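Local coordinates for protein UDP-galactopyranose mutase (Deinococcus radiodurans, PDB 3HE3) that probably catalyses, with a bound flavin cofactor, the interconversion of UDP-galactopyranose and UDP-galactofuranose, at residues R177-K182 with T294-N299; D300-R305 with Y324-A329. All coordinates share one frame; numbering follows the deposited sequence.

Contact 1 (R177-K182 with T294-N299); sequences RGYTRK and TVNYPN. With UDP (uridine-5'-diphosphate), chain S.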
ATOM      1  N   ARG E 177      -2.318  -0.134 -39.198  1.00 41.42           N
ATOM      2  CA  ARG E 177      -3.204  -1.261 -39.477  1.00 44.21           C
ATOM      3  C   ARG E 177      -2.940  -2.478 -38.592  1.00 46.26           C
ATOM      4  O   ARG E 177      -3.866  -3.041 -38.006  1.00 45.53           O
ATOM      5  CB  ARG E 177      -3.128  -1.671 -40.945  1.00 47.39           C
ATOM      6  CG  ARG E 177      -4.183  -2.691 -41.317  1.00 47.89           C
ATOM      7  CD  ARG E 177      -4.086  -3.088 -42.765  1.00 54.80           C
ATOM      8  NE  ARG E 177      -2.761  -3.594 -43.099  1.00 59.45           N
ATOM      9  CZ  ARG E 177      -2.529  -4.503 -44.040  1.00 61.90           C
ATOM     10  NH1 ARG E 177      -3.542  -5.009 -44.732  1.00 59.56           N
ATOM     11  NH2 ARG E 177      -1.290  -4.911 -44.283  1.00 54.94           N
ATOM     12  N   GLY E 178      -1.677  -2.881 -38.503  1.00 44.19           N
ATOM     13  CA  GLY E 178      -1.308  -4.057 -37.738  1.00 39.08           C
ATOM     14  C   GLY E 178      -1.516  -3.877 -36.248  1.00 43.34           C
ATOM     15  O   GLY E 178      -2.106  -4.733 -35.584  1.00 46.01           O
ATOM     16  N   TYR E 179      -1.025  -2.761 -35.720  1.00 42.70           N
ATOM     17  CA  TYR E 179      -1.180  -2.454 -34.306  1.00 40.41           C
ATOM     18  C   TYR E 179      -2.656  -2.490 -33.931  1.00 42.84           C
ATOM     19  O   TYR E 179      -3.050  -3.149 -32.967  1.00 37.24           O
ATOM     20  CB  TYR E 179      -0.585  -1.079 -33.996  1.00 41.60           C
ATOM     21  CG  TYR E 179      -0.514  -0.752 -32.522  1.00 39.57           C
ATOM     22  CD1 TYR E 179       0.690  -0.812 -31.836  1.00 38.12           C
ATOM     23  CD2 TYR E 179      -1.653  -0.382 -31.815  1.00 43.61           C
ATOM     24  CE1 TYR E 179       0.759  -0.515 -30.487  1.00 38.59           C
ATOM     25  CE2 TYR E 179      -1.592  -0.082 -30.464  1.00 41.60           C
ATOM     26  CZ  TYR E 179      -0.383  -0.151 -29.806  1.00 38.80           C
ATOM     27  OH  TYR E 179      -0.317   0.148 -28.466  1.00 39.28           O
ATOM     28  N   THR E 180      -3.468  -1.784 -34.715  1.00 40.47           N
ATOM     29  CA  THR E 180      -4.897  -1.671 -34.452  1.00 41.76           C
ATOM     30  C   THR E 180      -5.596  -3.028 -34.437  1.00 46.96           C
ATOM     31  O   THR E 180      -6.381  -3.320 -33.528  1.00 39.68           O
ATOM     32  CB  THR E 180      -5.587  -0.764 -35.481  1.00 38.72           C
ATOM     33  OG1 THR E 180      -4.909   0.496 -35.536  1.00 37.91           O
ATOM     34  CG2 THR E 180      -7.039  -0.540 -35.095  1.00 36.00           C
ATOM     35  N   ARG E 181      -5.314  -3.850 -35.445  1.00 44.41           N
ATOM     36  CA  ARG E 181      -5.904  -5.181 -35.530  1.00 40.88           C
ATOM     37  C   ARG E 181      -5.502  -6.030 -34.334  1.00 43.78           C
ATOM     38  O   ARG E 181      -6.297  -6.817 -33.830  1.00 42.20           O
ATOM     39  CB  ARG E 181      -5.488  -5.887 -36.819  1.00 39.18           C
ATOM     40  CG  ARG E 181      -6.172  -5.369 -38.072  1.00 50.49           C
ATOM     41  CD  ARG E 181      -5.743  -6.174 -39.286  1.00 51.85           C
ATOM     42  NE  ARG E 181      -6.285  -5.629 -40.524  1.00 57.46           N
ATOM     43  CZ  ARG E 181      -5.932  -6.036 -41.738  1.00 63.91           C
ATOM     44  NH1 ARG E 181      -5.034  -7.001 -41.880  1.00 68.40           N
ATOM     45  NH2 ARG E 181      -6.476  -5.480 -42.812  1.00 58.11           N
ATOM     46  N   LYS E 182      -4.260  -5.868 -33.888  1.00 42.99           N
ATOM     47  CA  LYS E 182      -3.763  -6.614 -32.743  1.00 40.53           C
ATOM     48  C   LYS E 182      -4.379  -6.090 -31.446  1.00 43.16           C
ATOM     49  O   LYS E 182      -4.756  -6.867 -30.568  1.00 40.60           O
ATOM     50  CB  LYS E 182      -2.230  -6.561 -32.685  1.00 34.74           C
ATOM     51  CG  LYS E 182      -1.634  -7.367 -31.543  1.00 41.20           C
ATOM     52  CD  LYS E 182      -0.168  -7.693 -31.779  1.00 45.57           C
ATOM     53  CE  LYS E 182       0.664  -6.439 -32.011  1.00 44.54           C
ATOM     54  NZ  LYS E 182       2.109  -6.760 -32.172  1.00 38.30           N
ATOM     55  N   THR E 294       8.564   3.455 -23.617  1.00 36.15           N
ATOM     56  CA  THR E 294       7.753   2.461 -24.315  1.00 36.83           C
ATOM     57  C   THR E 294       8.193   2.223 -25.755  1.00 38.11           C
ATOM     58  O   THR E 294       8.514   3.166 -26.480  1.00 37.24           O
ATOM     59  CB  THR E 294       6.265   2.863 -24.338  1.00 35.25           C
ATOM     60  OG1 THR E 294       5.723   2.766 -23.019  1.00 42.98           O
ATOM     61  CG2 THR E 294       5.478   1.953 -25.265  1.00 36.28           C
ATOM     62  N   VAL E 295       8.196   0.954 -26.158  1.00 34.93           N
ATOM     63  CA  VAL E 295       8.403   0.584 -27.549  1.00 34.36           C
ATOM     64  C   VAL E 295       7.170  -0.146 -28.080  1.00 38.68           C
ATOM     65  O   VAL E 295       6.746  -1.156 -27.513  1.00 41.22           O
ATOM     66  CB  VAL E 295       9.632  -0.317 -27.719  1.00 31.33           C
ATOM     67  CG1 VAL E 295       9.737  -0.797 -29.158  1.00 35.32           C
ATOM     68  CG2 VAL E 295      10.885   0.420 -27.308  1.00 29.95           C
ATOM     69  N   ASN E 296       6.596   0.374 -29.162  1.00 37.86           N
ATOM     70  CA  ASN E 296       5.429  -0.233 -29.795  1.00 36.16           C
ATOM     71  C   ASN E 296       5.813  -1.296 -30.815  1.00 36.74           C
ATOM     72  O   ASN E 296       6.826  -1.172 -31.502  1.00 36.67           O
ATOM     73  CB  ASN E 296       4.580   0.835 -30.484  1.00 35.29           C
ATOM     74  CG  ASN E 296       3.754   1.644 -29.511  1.00 40.14           C
ATOM     75  OD1 ASN E 296       3.782   1.406 -28.302  1.00 45.30           O
ATOM     76  ND2 ASN E 296       3.008   2.609 -30.034  1.00 35.36           N
ATOM     77  N   TYR E 297       4.991  -2.334 -30.923  1.00 37.06           N
ATOM     78  CA  TYR E 297       5.228  -3.384 -31.910  1.00 40.41           C
ATOM     79  C   TYR E 297       4.043  -3.541 -32.851  1.00 36.96           C
ATOM     80  O   TYR E 297       3.179  -4.386 -32.640  1.00 41.15           O
ATOM     81  CB  TYR E 297       5.581  -4.705 -31.219  1.00 35.97           C
ATOM     82  CG  TYR E 297       6.945  -4.666 -30.564  1.00 40.29           C
ATOM     83  CD1 TYR E 297       7.077  -4.478 -29.193  1.00 40.32           C
ATOM     84  CD2 TYR E 297       8.102  -4.781 -31.322  1.00 33.49           C
ATOM     85  CE1 TYR E 297       8.322  -4.425 -28.596  1.00 33.28           C
ATOM     86  CE2 TYR E 297       9.348  -4.728 -30.738  1.00 32.10           C
ATOM     87  CZ  TYR E 297       9.455  -4.548 -29.375  1.00 42.65           C
ATOM     88  OH  TYR E 297      10.705  -4.494 -28.788  1.00 41.73           O
ATOM     89  N   PRO E 298       4.004  -2.711 -33.901  1.00 38.92           N
ATOM     90  CA  PRO E 298       2.911  -2.698 -34.878  1.00 39.11           C
ATOM     91  C   PRO E 298       2.844  -3.976 -35.706  1.00 43.85           C
ATOM     92  O   PRO E 298       1.750  -4.421 -36.047  1.00 42.09           O
ATOM     93  CB  PRO E 298       3.270  -1.521 -35.795  1.00 41.20           C
ATOM     94  CG  PRO E 298       4.279  -0.713 -35.042  1.00 39.14           C
ATOM     95  CD  PRO E 298       5.027  -1.697 -34.205  1.00 40.11           C
ATOM     96  N   ASN E 299       3.998  -4.559 -36.015  1.00 43.55           N
ATOM     97  CA  ASN E 299       4.069  -5.624 -37.010  1.00 43.40           C
ATOM     98  C   ASN E 299       4.618  -6.963 -36.520  1.00 46.17           C
ATOM     99  O   ASN E 299       4.623  -7.945 -37.262  1.00 44.46           O
ATOM    100  CB  ASN E 299       4.902  -5.151 -38.200  1.00 42.09           C
ATOM    101  CG  ASN E 299       4.358  -3.887 -38.818  1.00 45.39           C
ATOM    102  OD1 ASN E 299       3.146  -3.678 -38.866  1.00 43.57           O
ATOM    103  ND2 ASN E 299       5.253  -3.032 -39.299  1.00 49.62           N
TER
HETATM  104  N1  UDP S 400      -2.107   3.233 -32.809  1.00 45.25           N
HETATM  105  C2  UDP S 400      -1.478   2.566 -33.844  1.00 44.12           C
HETATM  106  N3  UDP S 400      -0.102   2.475 -33.879  1.00 47.02           N
HETATM  107  C4  UDP S 400       0.657   3.050 -32.880  1.00 48.05           C
HETATM  108  C5  UDP S 400       0.019   3.722 -31.840  1.00 41.63           C
HETATM  109  C6  UDP S 400      -1.362   3.882 -31.864  1.00 39.70           C
HETATM  110  O2  UDP S 400      -2.143   2.047 -34.739  1.00 44.29           O
HETATM  111  O4  UDP S 400       1.888   2.966 -32.914  1.00 46.17           O
HETATM  112  C1' UDP S 400      -3.578   3.316 -32.792  1.00 39.59           C
HETATM  113  C2' UDP S 400      -4.131   2.089 -32.094  1.00 39.07           C
HETATM  114  O2' UDP S 400      -5.298   1.652 -32.753  1.00 38.12           O
HETATM  115  C3' UDP S 400      -4.470   2.589 -30.706  1.00 38.95           C
HETATM  116  C4' UDP S 400      -4.801   4.049 -30.948  1.00 38.55           C
HETATM  117  O4' UDP S 400      -3.997   4.443 -32.042  1.00 38.03           O
HETATM  118  O3' UDP S 400      -5.563   1.887 -30.168  1.00 37.62           O
HETATM  119  C5' UDP S 400      -4.541   4.927 -29.731  1.00 40.67           C
HETATM  120  O5' UDP S 400      -3.276   4.647 -29.178  1.00 40.20           O
HETATM  121  PA  UDP S 400      -2.949   5.154 -27.687  1.00 51.66           P
HETATM  122  O1A UDP S 400      -3.165   6.618 -27.605  1.00 53.97           O
HETATM  123  O2A UDP S 400      -1.566   4.804 -27.287  1.00 52.35           O
HETATM  124  O3A UDP S 400      -4.061   4.422 -26.782  1.00 47.92           O
HETATM  125  PB  UDP S 400      -3.707   3.621 -25.433  1.00 49.77           P
HETATM  126  O1B UDP S 400      -3.472   2.197 -25.748  1.00 47.77           O
HETATM  127  O2B UDP S 400      -4.830   3.757 -24.476  1.00 57.03           O
HETATM  128  O3B UDP S 400      -2.482   4.191 -24.835  1.00 61.44           O
HETATM  129  O   HOH W   1       0.832  -1.847 -38.476  1.00 41.78           O
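The uridine end of the UDP-galactose site of this flavin-dependent mutase is built where helix 169-184 packs against the end of strand 294-296 of the mixed sheet, with Tyr179 and Asn296 touching each other and the nucleotide. The Tyr179 ring turns one face to the uracil, with CG 3.5 Å from UDP N3 and CD2 also reaching the ribose at C2'. CG stands anti to the backbone N (chi1 -172°), which carries the ring off the helix with its face against the uracil and CE1 beside the Asn296 amide. Asn296 CG meets Tyr179 CE1 obliquely at 3.8 Å, ring and amide planes 43° apart, while its ND2 donates to UDP O4 at 3.1 Å. From the neighbouring position on the helix, Thr180 OG1 accepts a hydrogen bond from the ribose O2' of UDP. Replacing Tyr179 with an alanine would probably leave the uracil without the ring that supports its face and open a gap beside Asn296. Pro298 meets the helix backbone where Gly178 has no side chain: a CB there would clash with Pro298 O, and Gly178 CA instead makes a CA-H...O contact with that oxygen at 3.5 Å. A water accepts from Gly178 N and probably donates to Asn299 OD1. The Lys182 chain, bent at chi3, brings its ammonium to the turn after the strand, where it also bonds Tyr301 O and Tyr303 O; Lys182 NZ donates to Tyr297 O at 2.6 Å, tilted 17° from the carbonyl plane.

Contact 2 (D300-R305 with Y324-A329); sequences DYAYTR and YEYPRA. With UDP (uridine-5'-diphosphate), chain S.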
ATOM      1  N   ASP E 300       5.084  -7.003 -35.278  1.00 51.08           N
ATOM      2  CA  ASP E 300       5.690  -8.216 -34.745  1.00 43.73           C
ATOM      3  C   ASP E 300       5.133  -8.533 -33.361  1.00 41.28           C
ATOM      4  O   ASP E 300       4.625  -7.648 -32.674  1.00 46.24           O
ATOM      5  CB  ASP E 300       7.213  -8.057 -34.686  1.00 46.79           C
ATOM      6  CG  ASP E 300       7.797  -7.493 -35.979  1.00 54.09           C
ATOM      7  OD1 ASP E 300       8.249  -6.329 -35.972  1.00 54.32           O
ATOM      8  OD2 ASP E 300       7.797  -8.210 -37.004  1.00 54.27           O
ATOM      9  N   TYR E 301       5.208  -9.803 -32.971  1.00 40.09           N
ATOM     10  CA  TYR E 301       4.902 -10.231 -31.603  1.00 40.87           C
ATOM     11  C   TYR E 301       3.411 -10.223 -31.227  1.00 38.17           C
ATOM     12  O   TYR E 301       2.586  -9.615 -31.904  1.00 35.05           O
ATOM     13  CB  TYR E 301       5.717  -9.413 -30.593  1.00 35.14           C
ATOM     14  CG  TYR E 301       7.212  -9.582 -30.737  1.00 42.58           C
ATOM     15  CD1 TYR E 301       7.810 -10.821 -30.537  1.00 44.42           C
ATOM     16  CD2 TYR E 301       8.029  -8.505 -31.065  1.00 41.32           C
ATOM     17  CE1 TYR E 301       9.182 -10.985 -30.665  1.00 40.71           C
ATOM     18  CE2 TYR E 301       9.401  -8.660 -31.193  1.00 37.08           C
ATOM     19  CZ  TYR E 301       9.969  -9.902 -30.992  1.00 40.88           C
ATOM     20  OH  TYR E 301      11.329 -10.067 -31.117  1.00 36.47           O
ATOM     21  N   ALA E 302       3.085 -10.915 -30.138  1.00 38.54           N
ATOM     22  CA  ALA E 302       1.714 -10.994 -29.645  1.00 40.58           C
ATOM     23  C   ALA E 302       1.369  -9.773 -28.806  1.00 42.88           C
ATOM     24  O   ALA E 302       0.214  -9.354 -28.741  1.00 48.74           O
ATOM     25  CB  ALA E 302       1.511 -12.266 -28.829  1.00 35.22           C
ATOM     26  N   TYR E 303       2.380  -9.204 -28.159  1.00 39.44           N
ATOM     27  CA  TYR E 303       2.169  -8.011 -27.353  1.00 40.28           C
ATOM     28  C   TYR E 303       2.160  -6.767 -28.241  1.00 41.66           C
ATOM     29  O   TYR E 303       2.680  -6.787 -29.357  1.00 40.21           O
ATOM     30  CB  TYR E 303       3.223  -7.904 -26.247  1.00 42.66           C
ATOM     31  CG  TYR E 303       4.645  -8.182 -26.693  1.00 39.44           C
ATOM     32  CD1 TYR E 303       5.396  -7.204 -27.331  1.00 36.57           C
ATOM     33  CD2 TYR E 303       5.242  -9.416 -26.456  1.00 36.87           C
ATOM     34  CE1 TYR E 303       6.694  -7.447 -27.731  1.00 37.57           C
ATOM     35  CE2 TYR E 303       6.545  -9.667 -26.855  1.00 33.46           C
ATOM     36  CZ  TYR E 303       7.264  -8.678 -27.491  1.00 36.28           C
ATOM     37  OH  TYR E 303       8.559  -8.918 -27.894  1.00 38.82           O
ATOM     38  N   THR E 304       1.544  -5.696 -27.751  1.00 36.93           N
ATOM     39  CA  THR E 304       1.464  -4.454 -28.506  1.00 36.46           C
ATOM     40  C   THR E 304       2.667  -3.580 -28.212  1.00 37.42           C
ATOM     41  O   THR E 304       3.103  -2.810 -29.064  1.00 35.17           O
ATOM     42  CB  THR E 304       0.194  -3.665 -28.158  1.00 43.77           C
ATOM     43  OG1 THR E 304       0.022  -3.641 -26.735  1.00 48.02           O
ATOM     44  CG2 THR E 304      -1.024  -4.308 -28.795  1.00 42.75           C
ATOM     45  N   ARG E 305       3.208  -3.712 -27.004  1.00 42.59           N
ATOM     46  CA  ARG E 305       4.263  -2.818 -26.551  1.00 40.10           C
ATOM     47  C   ARG E 305       4.906  -3.269 -25.246  1.00 39.54           C
ATOM     48  O   ARG E 305       4.323  -4.041 -24.484  1.00 42.02           O
ATOM     49  CB  ARG E 305       3.686  -1.423 -26.356  1.00 41.83           C
ATOM     50  CG  ARG E 305       2.458  -1.418 -25.471  1.00 46.08           C
ATOM     51  CD  ARG E 305       1.795  -0.064 -25.464  1.00 52.17           C
ATOM     52  NE  ARG E 305       0.722   0.003 -24.480  1.00 52.84           N
ATOM     53  CZ  ARG E 305      -0.080   1.050 -24.325  1.00 56.58           C
ATOM     54  NH1 ARG E 305       0.069   2.120 -25.095  1.00 49.50           N
ATOM     55  NH2 ARG E 305      -1.034   1.025 -23.403  1.00 58.48           N
ATOM     56  N   TYR E 324       4.817  -6.261 -20.448  1.00 38.01           N
ATOM     57  CA  TYR E 324       4.350  -6.532 -21.803  1.00 33.65           C
ATOM     58  C   TYR E 324       2.824  -6.556 -21.840  1.00 38.75           C
ATOM     59  O   TYR E 324       2.189  -7.173 -20.985  1.00 38.90           O
ATOM     60  CB  TYR E 324       4.918  -7.861 -22.308  1.00 34.28           C
ATOM     61  CG  TYR E 324       6.410  -7.830 -22.556  1.00 38.33           C
ATOM     62  CD1 TYR E 324       6.920  -7.481 -23.802  1.00 34.49           C
ATOM     63  CD2 TYR E 324       7.313  -8.143 -21.545  1.00 40.73           C
ATOM     64  CE1 TYR E 324       8.283  -7.446 -24.034  1.00 36.68           C
ATOM     65  CE2 TYR E 324       8.681  -8.110 -21.769  1.00 41.56           C
ATOM     66  CZ  TYR E 324       9.160  -7.759 -23.015  1.00 44.32           C
ATOM     67  OH  TYR E 324      10.517  -7.722 -23.247  1.00 40.63           O
ATOM     68  N   GLU E 325       2.237  -5.878 -22.822  1.00 40.86           N
ATOM     69  CA  GLU E 325       0.780  -5.805 -22.928  1.00 40.62           C
ATOM     70  C   GLU E 325       0.209  -6.706 -24.013  1.00 42.63           C
ATOM     71  O   GLU E 325       0.526  -6.552 -25.192  1.00 42.38           O
ATOM     72  CB  GLU E 325       0.319  -4.369 -23.171  1.00 40.27           C
ATOM     73  CG  GLU E 325       0.259  -3.511 -21.926  1.00 46.98           C
ATOM     74  CD  GLU E 325      -0.234  -2.107 -22.223  1.00 61.02           C
ATOM     75  OE1 GLU E 325       0.478  -1.138 -21.872  1.00 63.45           O
ATOM     76  OE2 GLU E 325      -1.326  -1.972 -22.820  1.00 56.61           O
ATOM     77  N   TYR E 326      -0.648  -7.633 -23.599  1.00 42.38           N
ATOM     78  CA  TYR E 326      -1.346  -8.517 -24.523  1.00 45.11           C
ATOM     79  C   TYR E 326      -2.828  -8.174 -24.560  1.00 50.12           C
ATOM     80  O   TYR E 326      -3.510  -8.238 -23.536  1.00 47.92           O
ATOM     81  CB  TYR E 326      -1.181  -9.973 -24.094  1.00 44.72           C
ATOM     82  CG  TYR E 326       0.252 -10.445 -24.078  1.00 47.15           C
ATOM     83  CD1 TYR E 326       1.050 -10.256 -22.959  1.00 48.86           C
ATOM     84  CD2 TYR E 326       0.807 -11.081 -25.182  1.00 46.25           C
ATOM     85  CE1 TYR E 326       2.367 -10.687 -22.941  1.00 47.63           C
ATOM     86  CE2 TYR E 326       2.119 -11.515 -25.172  1.00 47.25           C
ATOM     87  CZ  TYR E 326       2.896 -11.316 -24.048  1.00 46.50           C
ATOM     88  OH  TYR E 326       4.202 -11.747 -24.033  1.00 43.07           O
ATOM     89  N   PRO E 327      -3.336  -7.802 -25.744  1.00 46.54           N
ATOM     90  CA  PRO E 327      -4.765  -7.493 -25.872  1.00 47.77           C
ATOM     91  C   PRO E 327      -5.620  -8.751 -25.694  1.00 45.58           C
ATOM     92  O   PRO E 327      -5.234  -9.823 -26.157  1.00 49.83           O
ATOM     93  CB  PRO E 327      -4.881  -6.947 -27.304  1.00 41.77           C
ATOM     94  CG  PRO E 327      -3.490  -6.550 -27.682  1.00 45.93           C
ATOM     95  CD  PRO E 327      -2.602  -7.538 -26.989  1.00 42.71           C
ATOM     96  N   ARG E 328      -6.758  -8.613 -25.018  1.00 43.31           N
ATOM     97  CA  ARG E 328      -7.636  -9.743 -24.723  1.00 50.04           C
ATOM     98  C   ARG E 328      -9.103  -9.369 -24.931  1.00 53.09           C
ATOM     99  O   ARG E 328      -9.527  -8.274 -24.571  1.00 55.89           O
ATOM    100  CB  ARG E 328      -7.436 -10.216 -23.281  1.00 47.96           C
ATOM    101  CG  ARG E 328      -6.092 -10.879 -23.008  1.00 49.94           C
ATOM    102  CD  ARG E 328      -6.014 -12.255 -23.653  1.00 50.04           C
ATOM    103  NE  ARG E 328      -4.717 -12.897 -23.445  1.00 48.50           N
ATOM    104  CZ  ARG E 328      -3.743 -12.932 -24.350  1.00 48.90           C
ATOM    105  NH1 ARG E 328      -3.914 -12.360 -25.536  1.00 51.40           N
ATOM    106  NH2 ARG E 328      -2.599 -13.541 -24.073  1.00 45.24           N
ATOM    107  N   ALA E 329      -9.879 -10.282 -25.507  1.00 52.51           N
ATOM    108  CA  ALA E 329     -11.308 -10.052 -25.686  1.00 57.61           C
ATOM    109  C   ALA E 329     -12.060 -10.159 -24.358  1.00 56.75           C
ATOM    110  O   ALA E 329     -13.046  -9.460 -24.136  1.00 60.93           O
ATOM    111  CB  ALA E 329     -11.881 -11.030 -26.701  1.00 52.36           C
TER
HETATM  112  N1  UDP S 400      -2.107   3.233 -32.809  1.00 45.25           N
HETATM  113  C2  UDP S 400      -1.478   2.566 -33.844  1.00 44.12           C
HETATM  114  N3  UDP S 400      -0.102   2.475 -33.879  1.00 47.02           N
HETATM  115  C4  UDP S 400       0.657   3.050 -32.880  1.00 48.05           C
HETATM  116  C5  UDP S 400       0.019   3.722 -31.840  1.00 41.63           C
HETATM  117  C6  UDP S 400      -1.362   3.882 -31.864  1.00 39.70           C
HETATM  118  O2  UDP S 400      -2.143   2.047 -34.739  1.00 44.29           O
HETATM  119  O4  UDP S 400       1.888   2.966 -32.914  1.00 46.17           O
HETATM  120  C1' UDP S 400      -3.578   3.316 -32.792  1.00 39.59           C
HETATM  121  C2' UDP S 400      -4.131   2.089 -32.094  1.00 39.07           C
HETATM  122  O2' UDP S 400      -5.298   1.652 -32.753  1.00 38.12           O
HETATM  123  C3' UDP S 400      -4.470   2.589 -30.706  1.00 38.95           C
HETATM  124  C4' UDP S 400      -4.801   4.049 -30.948  1.00 38.55           C
HETATM  125  O4' UDP S 400      -3.997   4.443 -32.042  1.00 38.03           O
HETATM  126  O3' UDP S 400      -5.563   1.887 -30.168  1.00 37.62           O
HETATM  127  C5' UDP S 400      -4.541   4.927 -29.731  1.00 40.67           C
HETATM  128  O5' UDP S 400      -3.276   4.647 -29.178  1.00 40.20           O
HETATM  129  PA  UDP S 400      -2.949   5.154 -27.687  1.00 51.66           P
HETATM  130  O1A UDP S 400      -3.165   6.618 -27.605  1.00 53.97           O
HETATM  131  O2A UDP S 400      -1.566   4.804 -27.287  1.00 52.35           O
HETATM  132  O3A UDP S 400      -4.061   4.422 -26.782  1.00 47.92           O
HETATM  133  PB  UDP S 400      -3.707   3.621 -25.433  1.00 49.77           P
HETATM  134  O1B UDP S 400      -3.472   2.197 -25.748  1.00 47.77           O
HETATM  135  O2B UDP S 400      -4.830   3.757 -24.476  1.00 57.03           O
HETATM  136  O3B UDP S 400      -2.482   4.191 -24.835  1.00 61.44           O
HETATM  137  O   HOH W   2      -1.894  -2.364 -25.469  1.00 46.80           O
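The Tyr303 ring has Tyr301 CB over one face and the edge of Tyr324 on the opposite face, planes 55° apart, with Tyr324 CD1 3.5 Å above the plane over its centre. At the rim, Tyr303 turns its own edge toward the face of Tyr326 in an offset edge-to-face pair, planes at 86°, and Tyr303 CB sits over the Tyr326 face, 4.0 Å from the ring centroid, as a CH-pi contact. Ala302 CB meets the edge of Tyr326.

Beside this aromatic cluster, Thr304 N donates to Glu325 O at 2.9 Å, Glu325 N to Arg305 O at 3.2 Å, and Thr304 CG2 touches Pro327 CG at 3.5 Å. With CG between its backbone N and carbonyl carbon and the chain extended from there to NE, Arg305 reaches the diphosphate and forms a side-on salt bridge with Glu325, guanidinium and carboxylate planes 73° apart. Arg305 NE reaches Glu325 OE1 at 2.9 Å from above the carboxylate plane, and NH2 meets the syn lone pair of Glu325 OE2 at 3.1 Å. A water donating to Glu325 OE2 also bonds Thr304 OG1.

The carboxylate thus fixes the turn of the guanidinium, and Arg305 NH1 donates to UDP O3B at 3.3 Å. With Glu325 touching the FAD, this second-shell acid orienting a phosphate-binding arginine belongs to the diphosphate end of the substrate site, on the mixed sheet between nucleotide and flavin.

Along the chain, helix 169-184 comes first; contact 1 then closes a long excursion of 111 residues by bringing strand 294-296 and its following turn back against that helix. Contact 2 starts directly afterwards at Asp300 and closes a much shorter loop, through strand 305-308 and helix 309-313, onto strand 320-336. The two are in series, neither nested nor crossed, with centres about 8 Å apart. They join at the turn between the strands, where Tyr297 N probably bonds Thr304 O at 2.7 Å, and again where Lys182 O of the helix packs on Pro327 CG of strand 320-336. Together they tie the helix to the mixed sheet around the two ends of UDP.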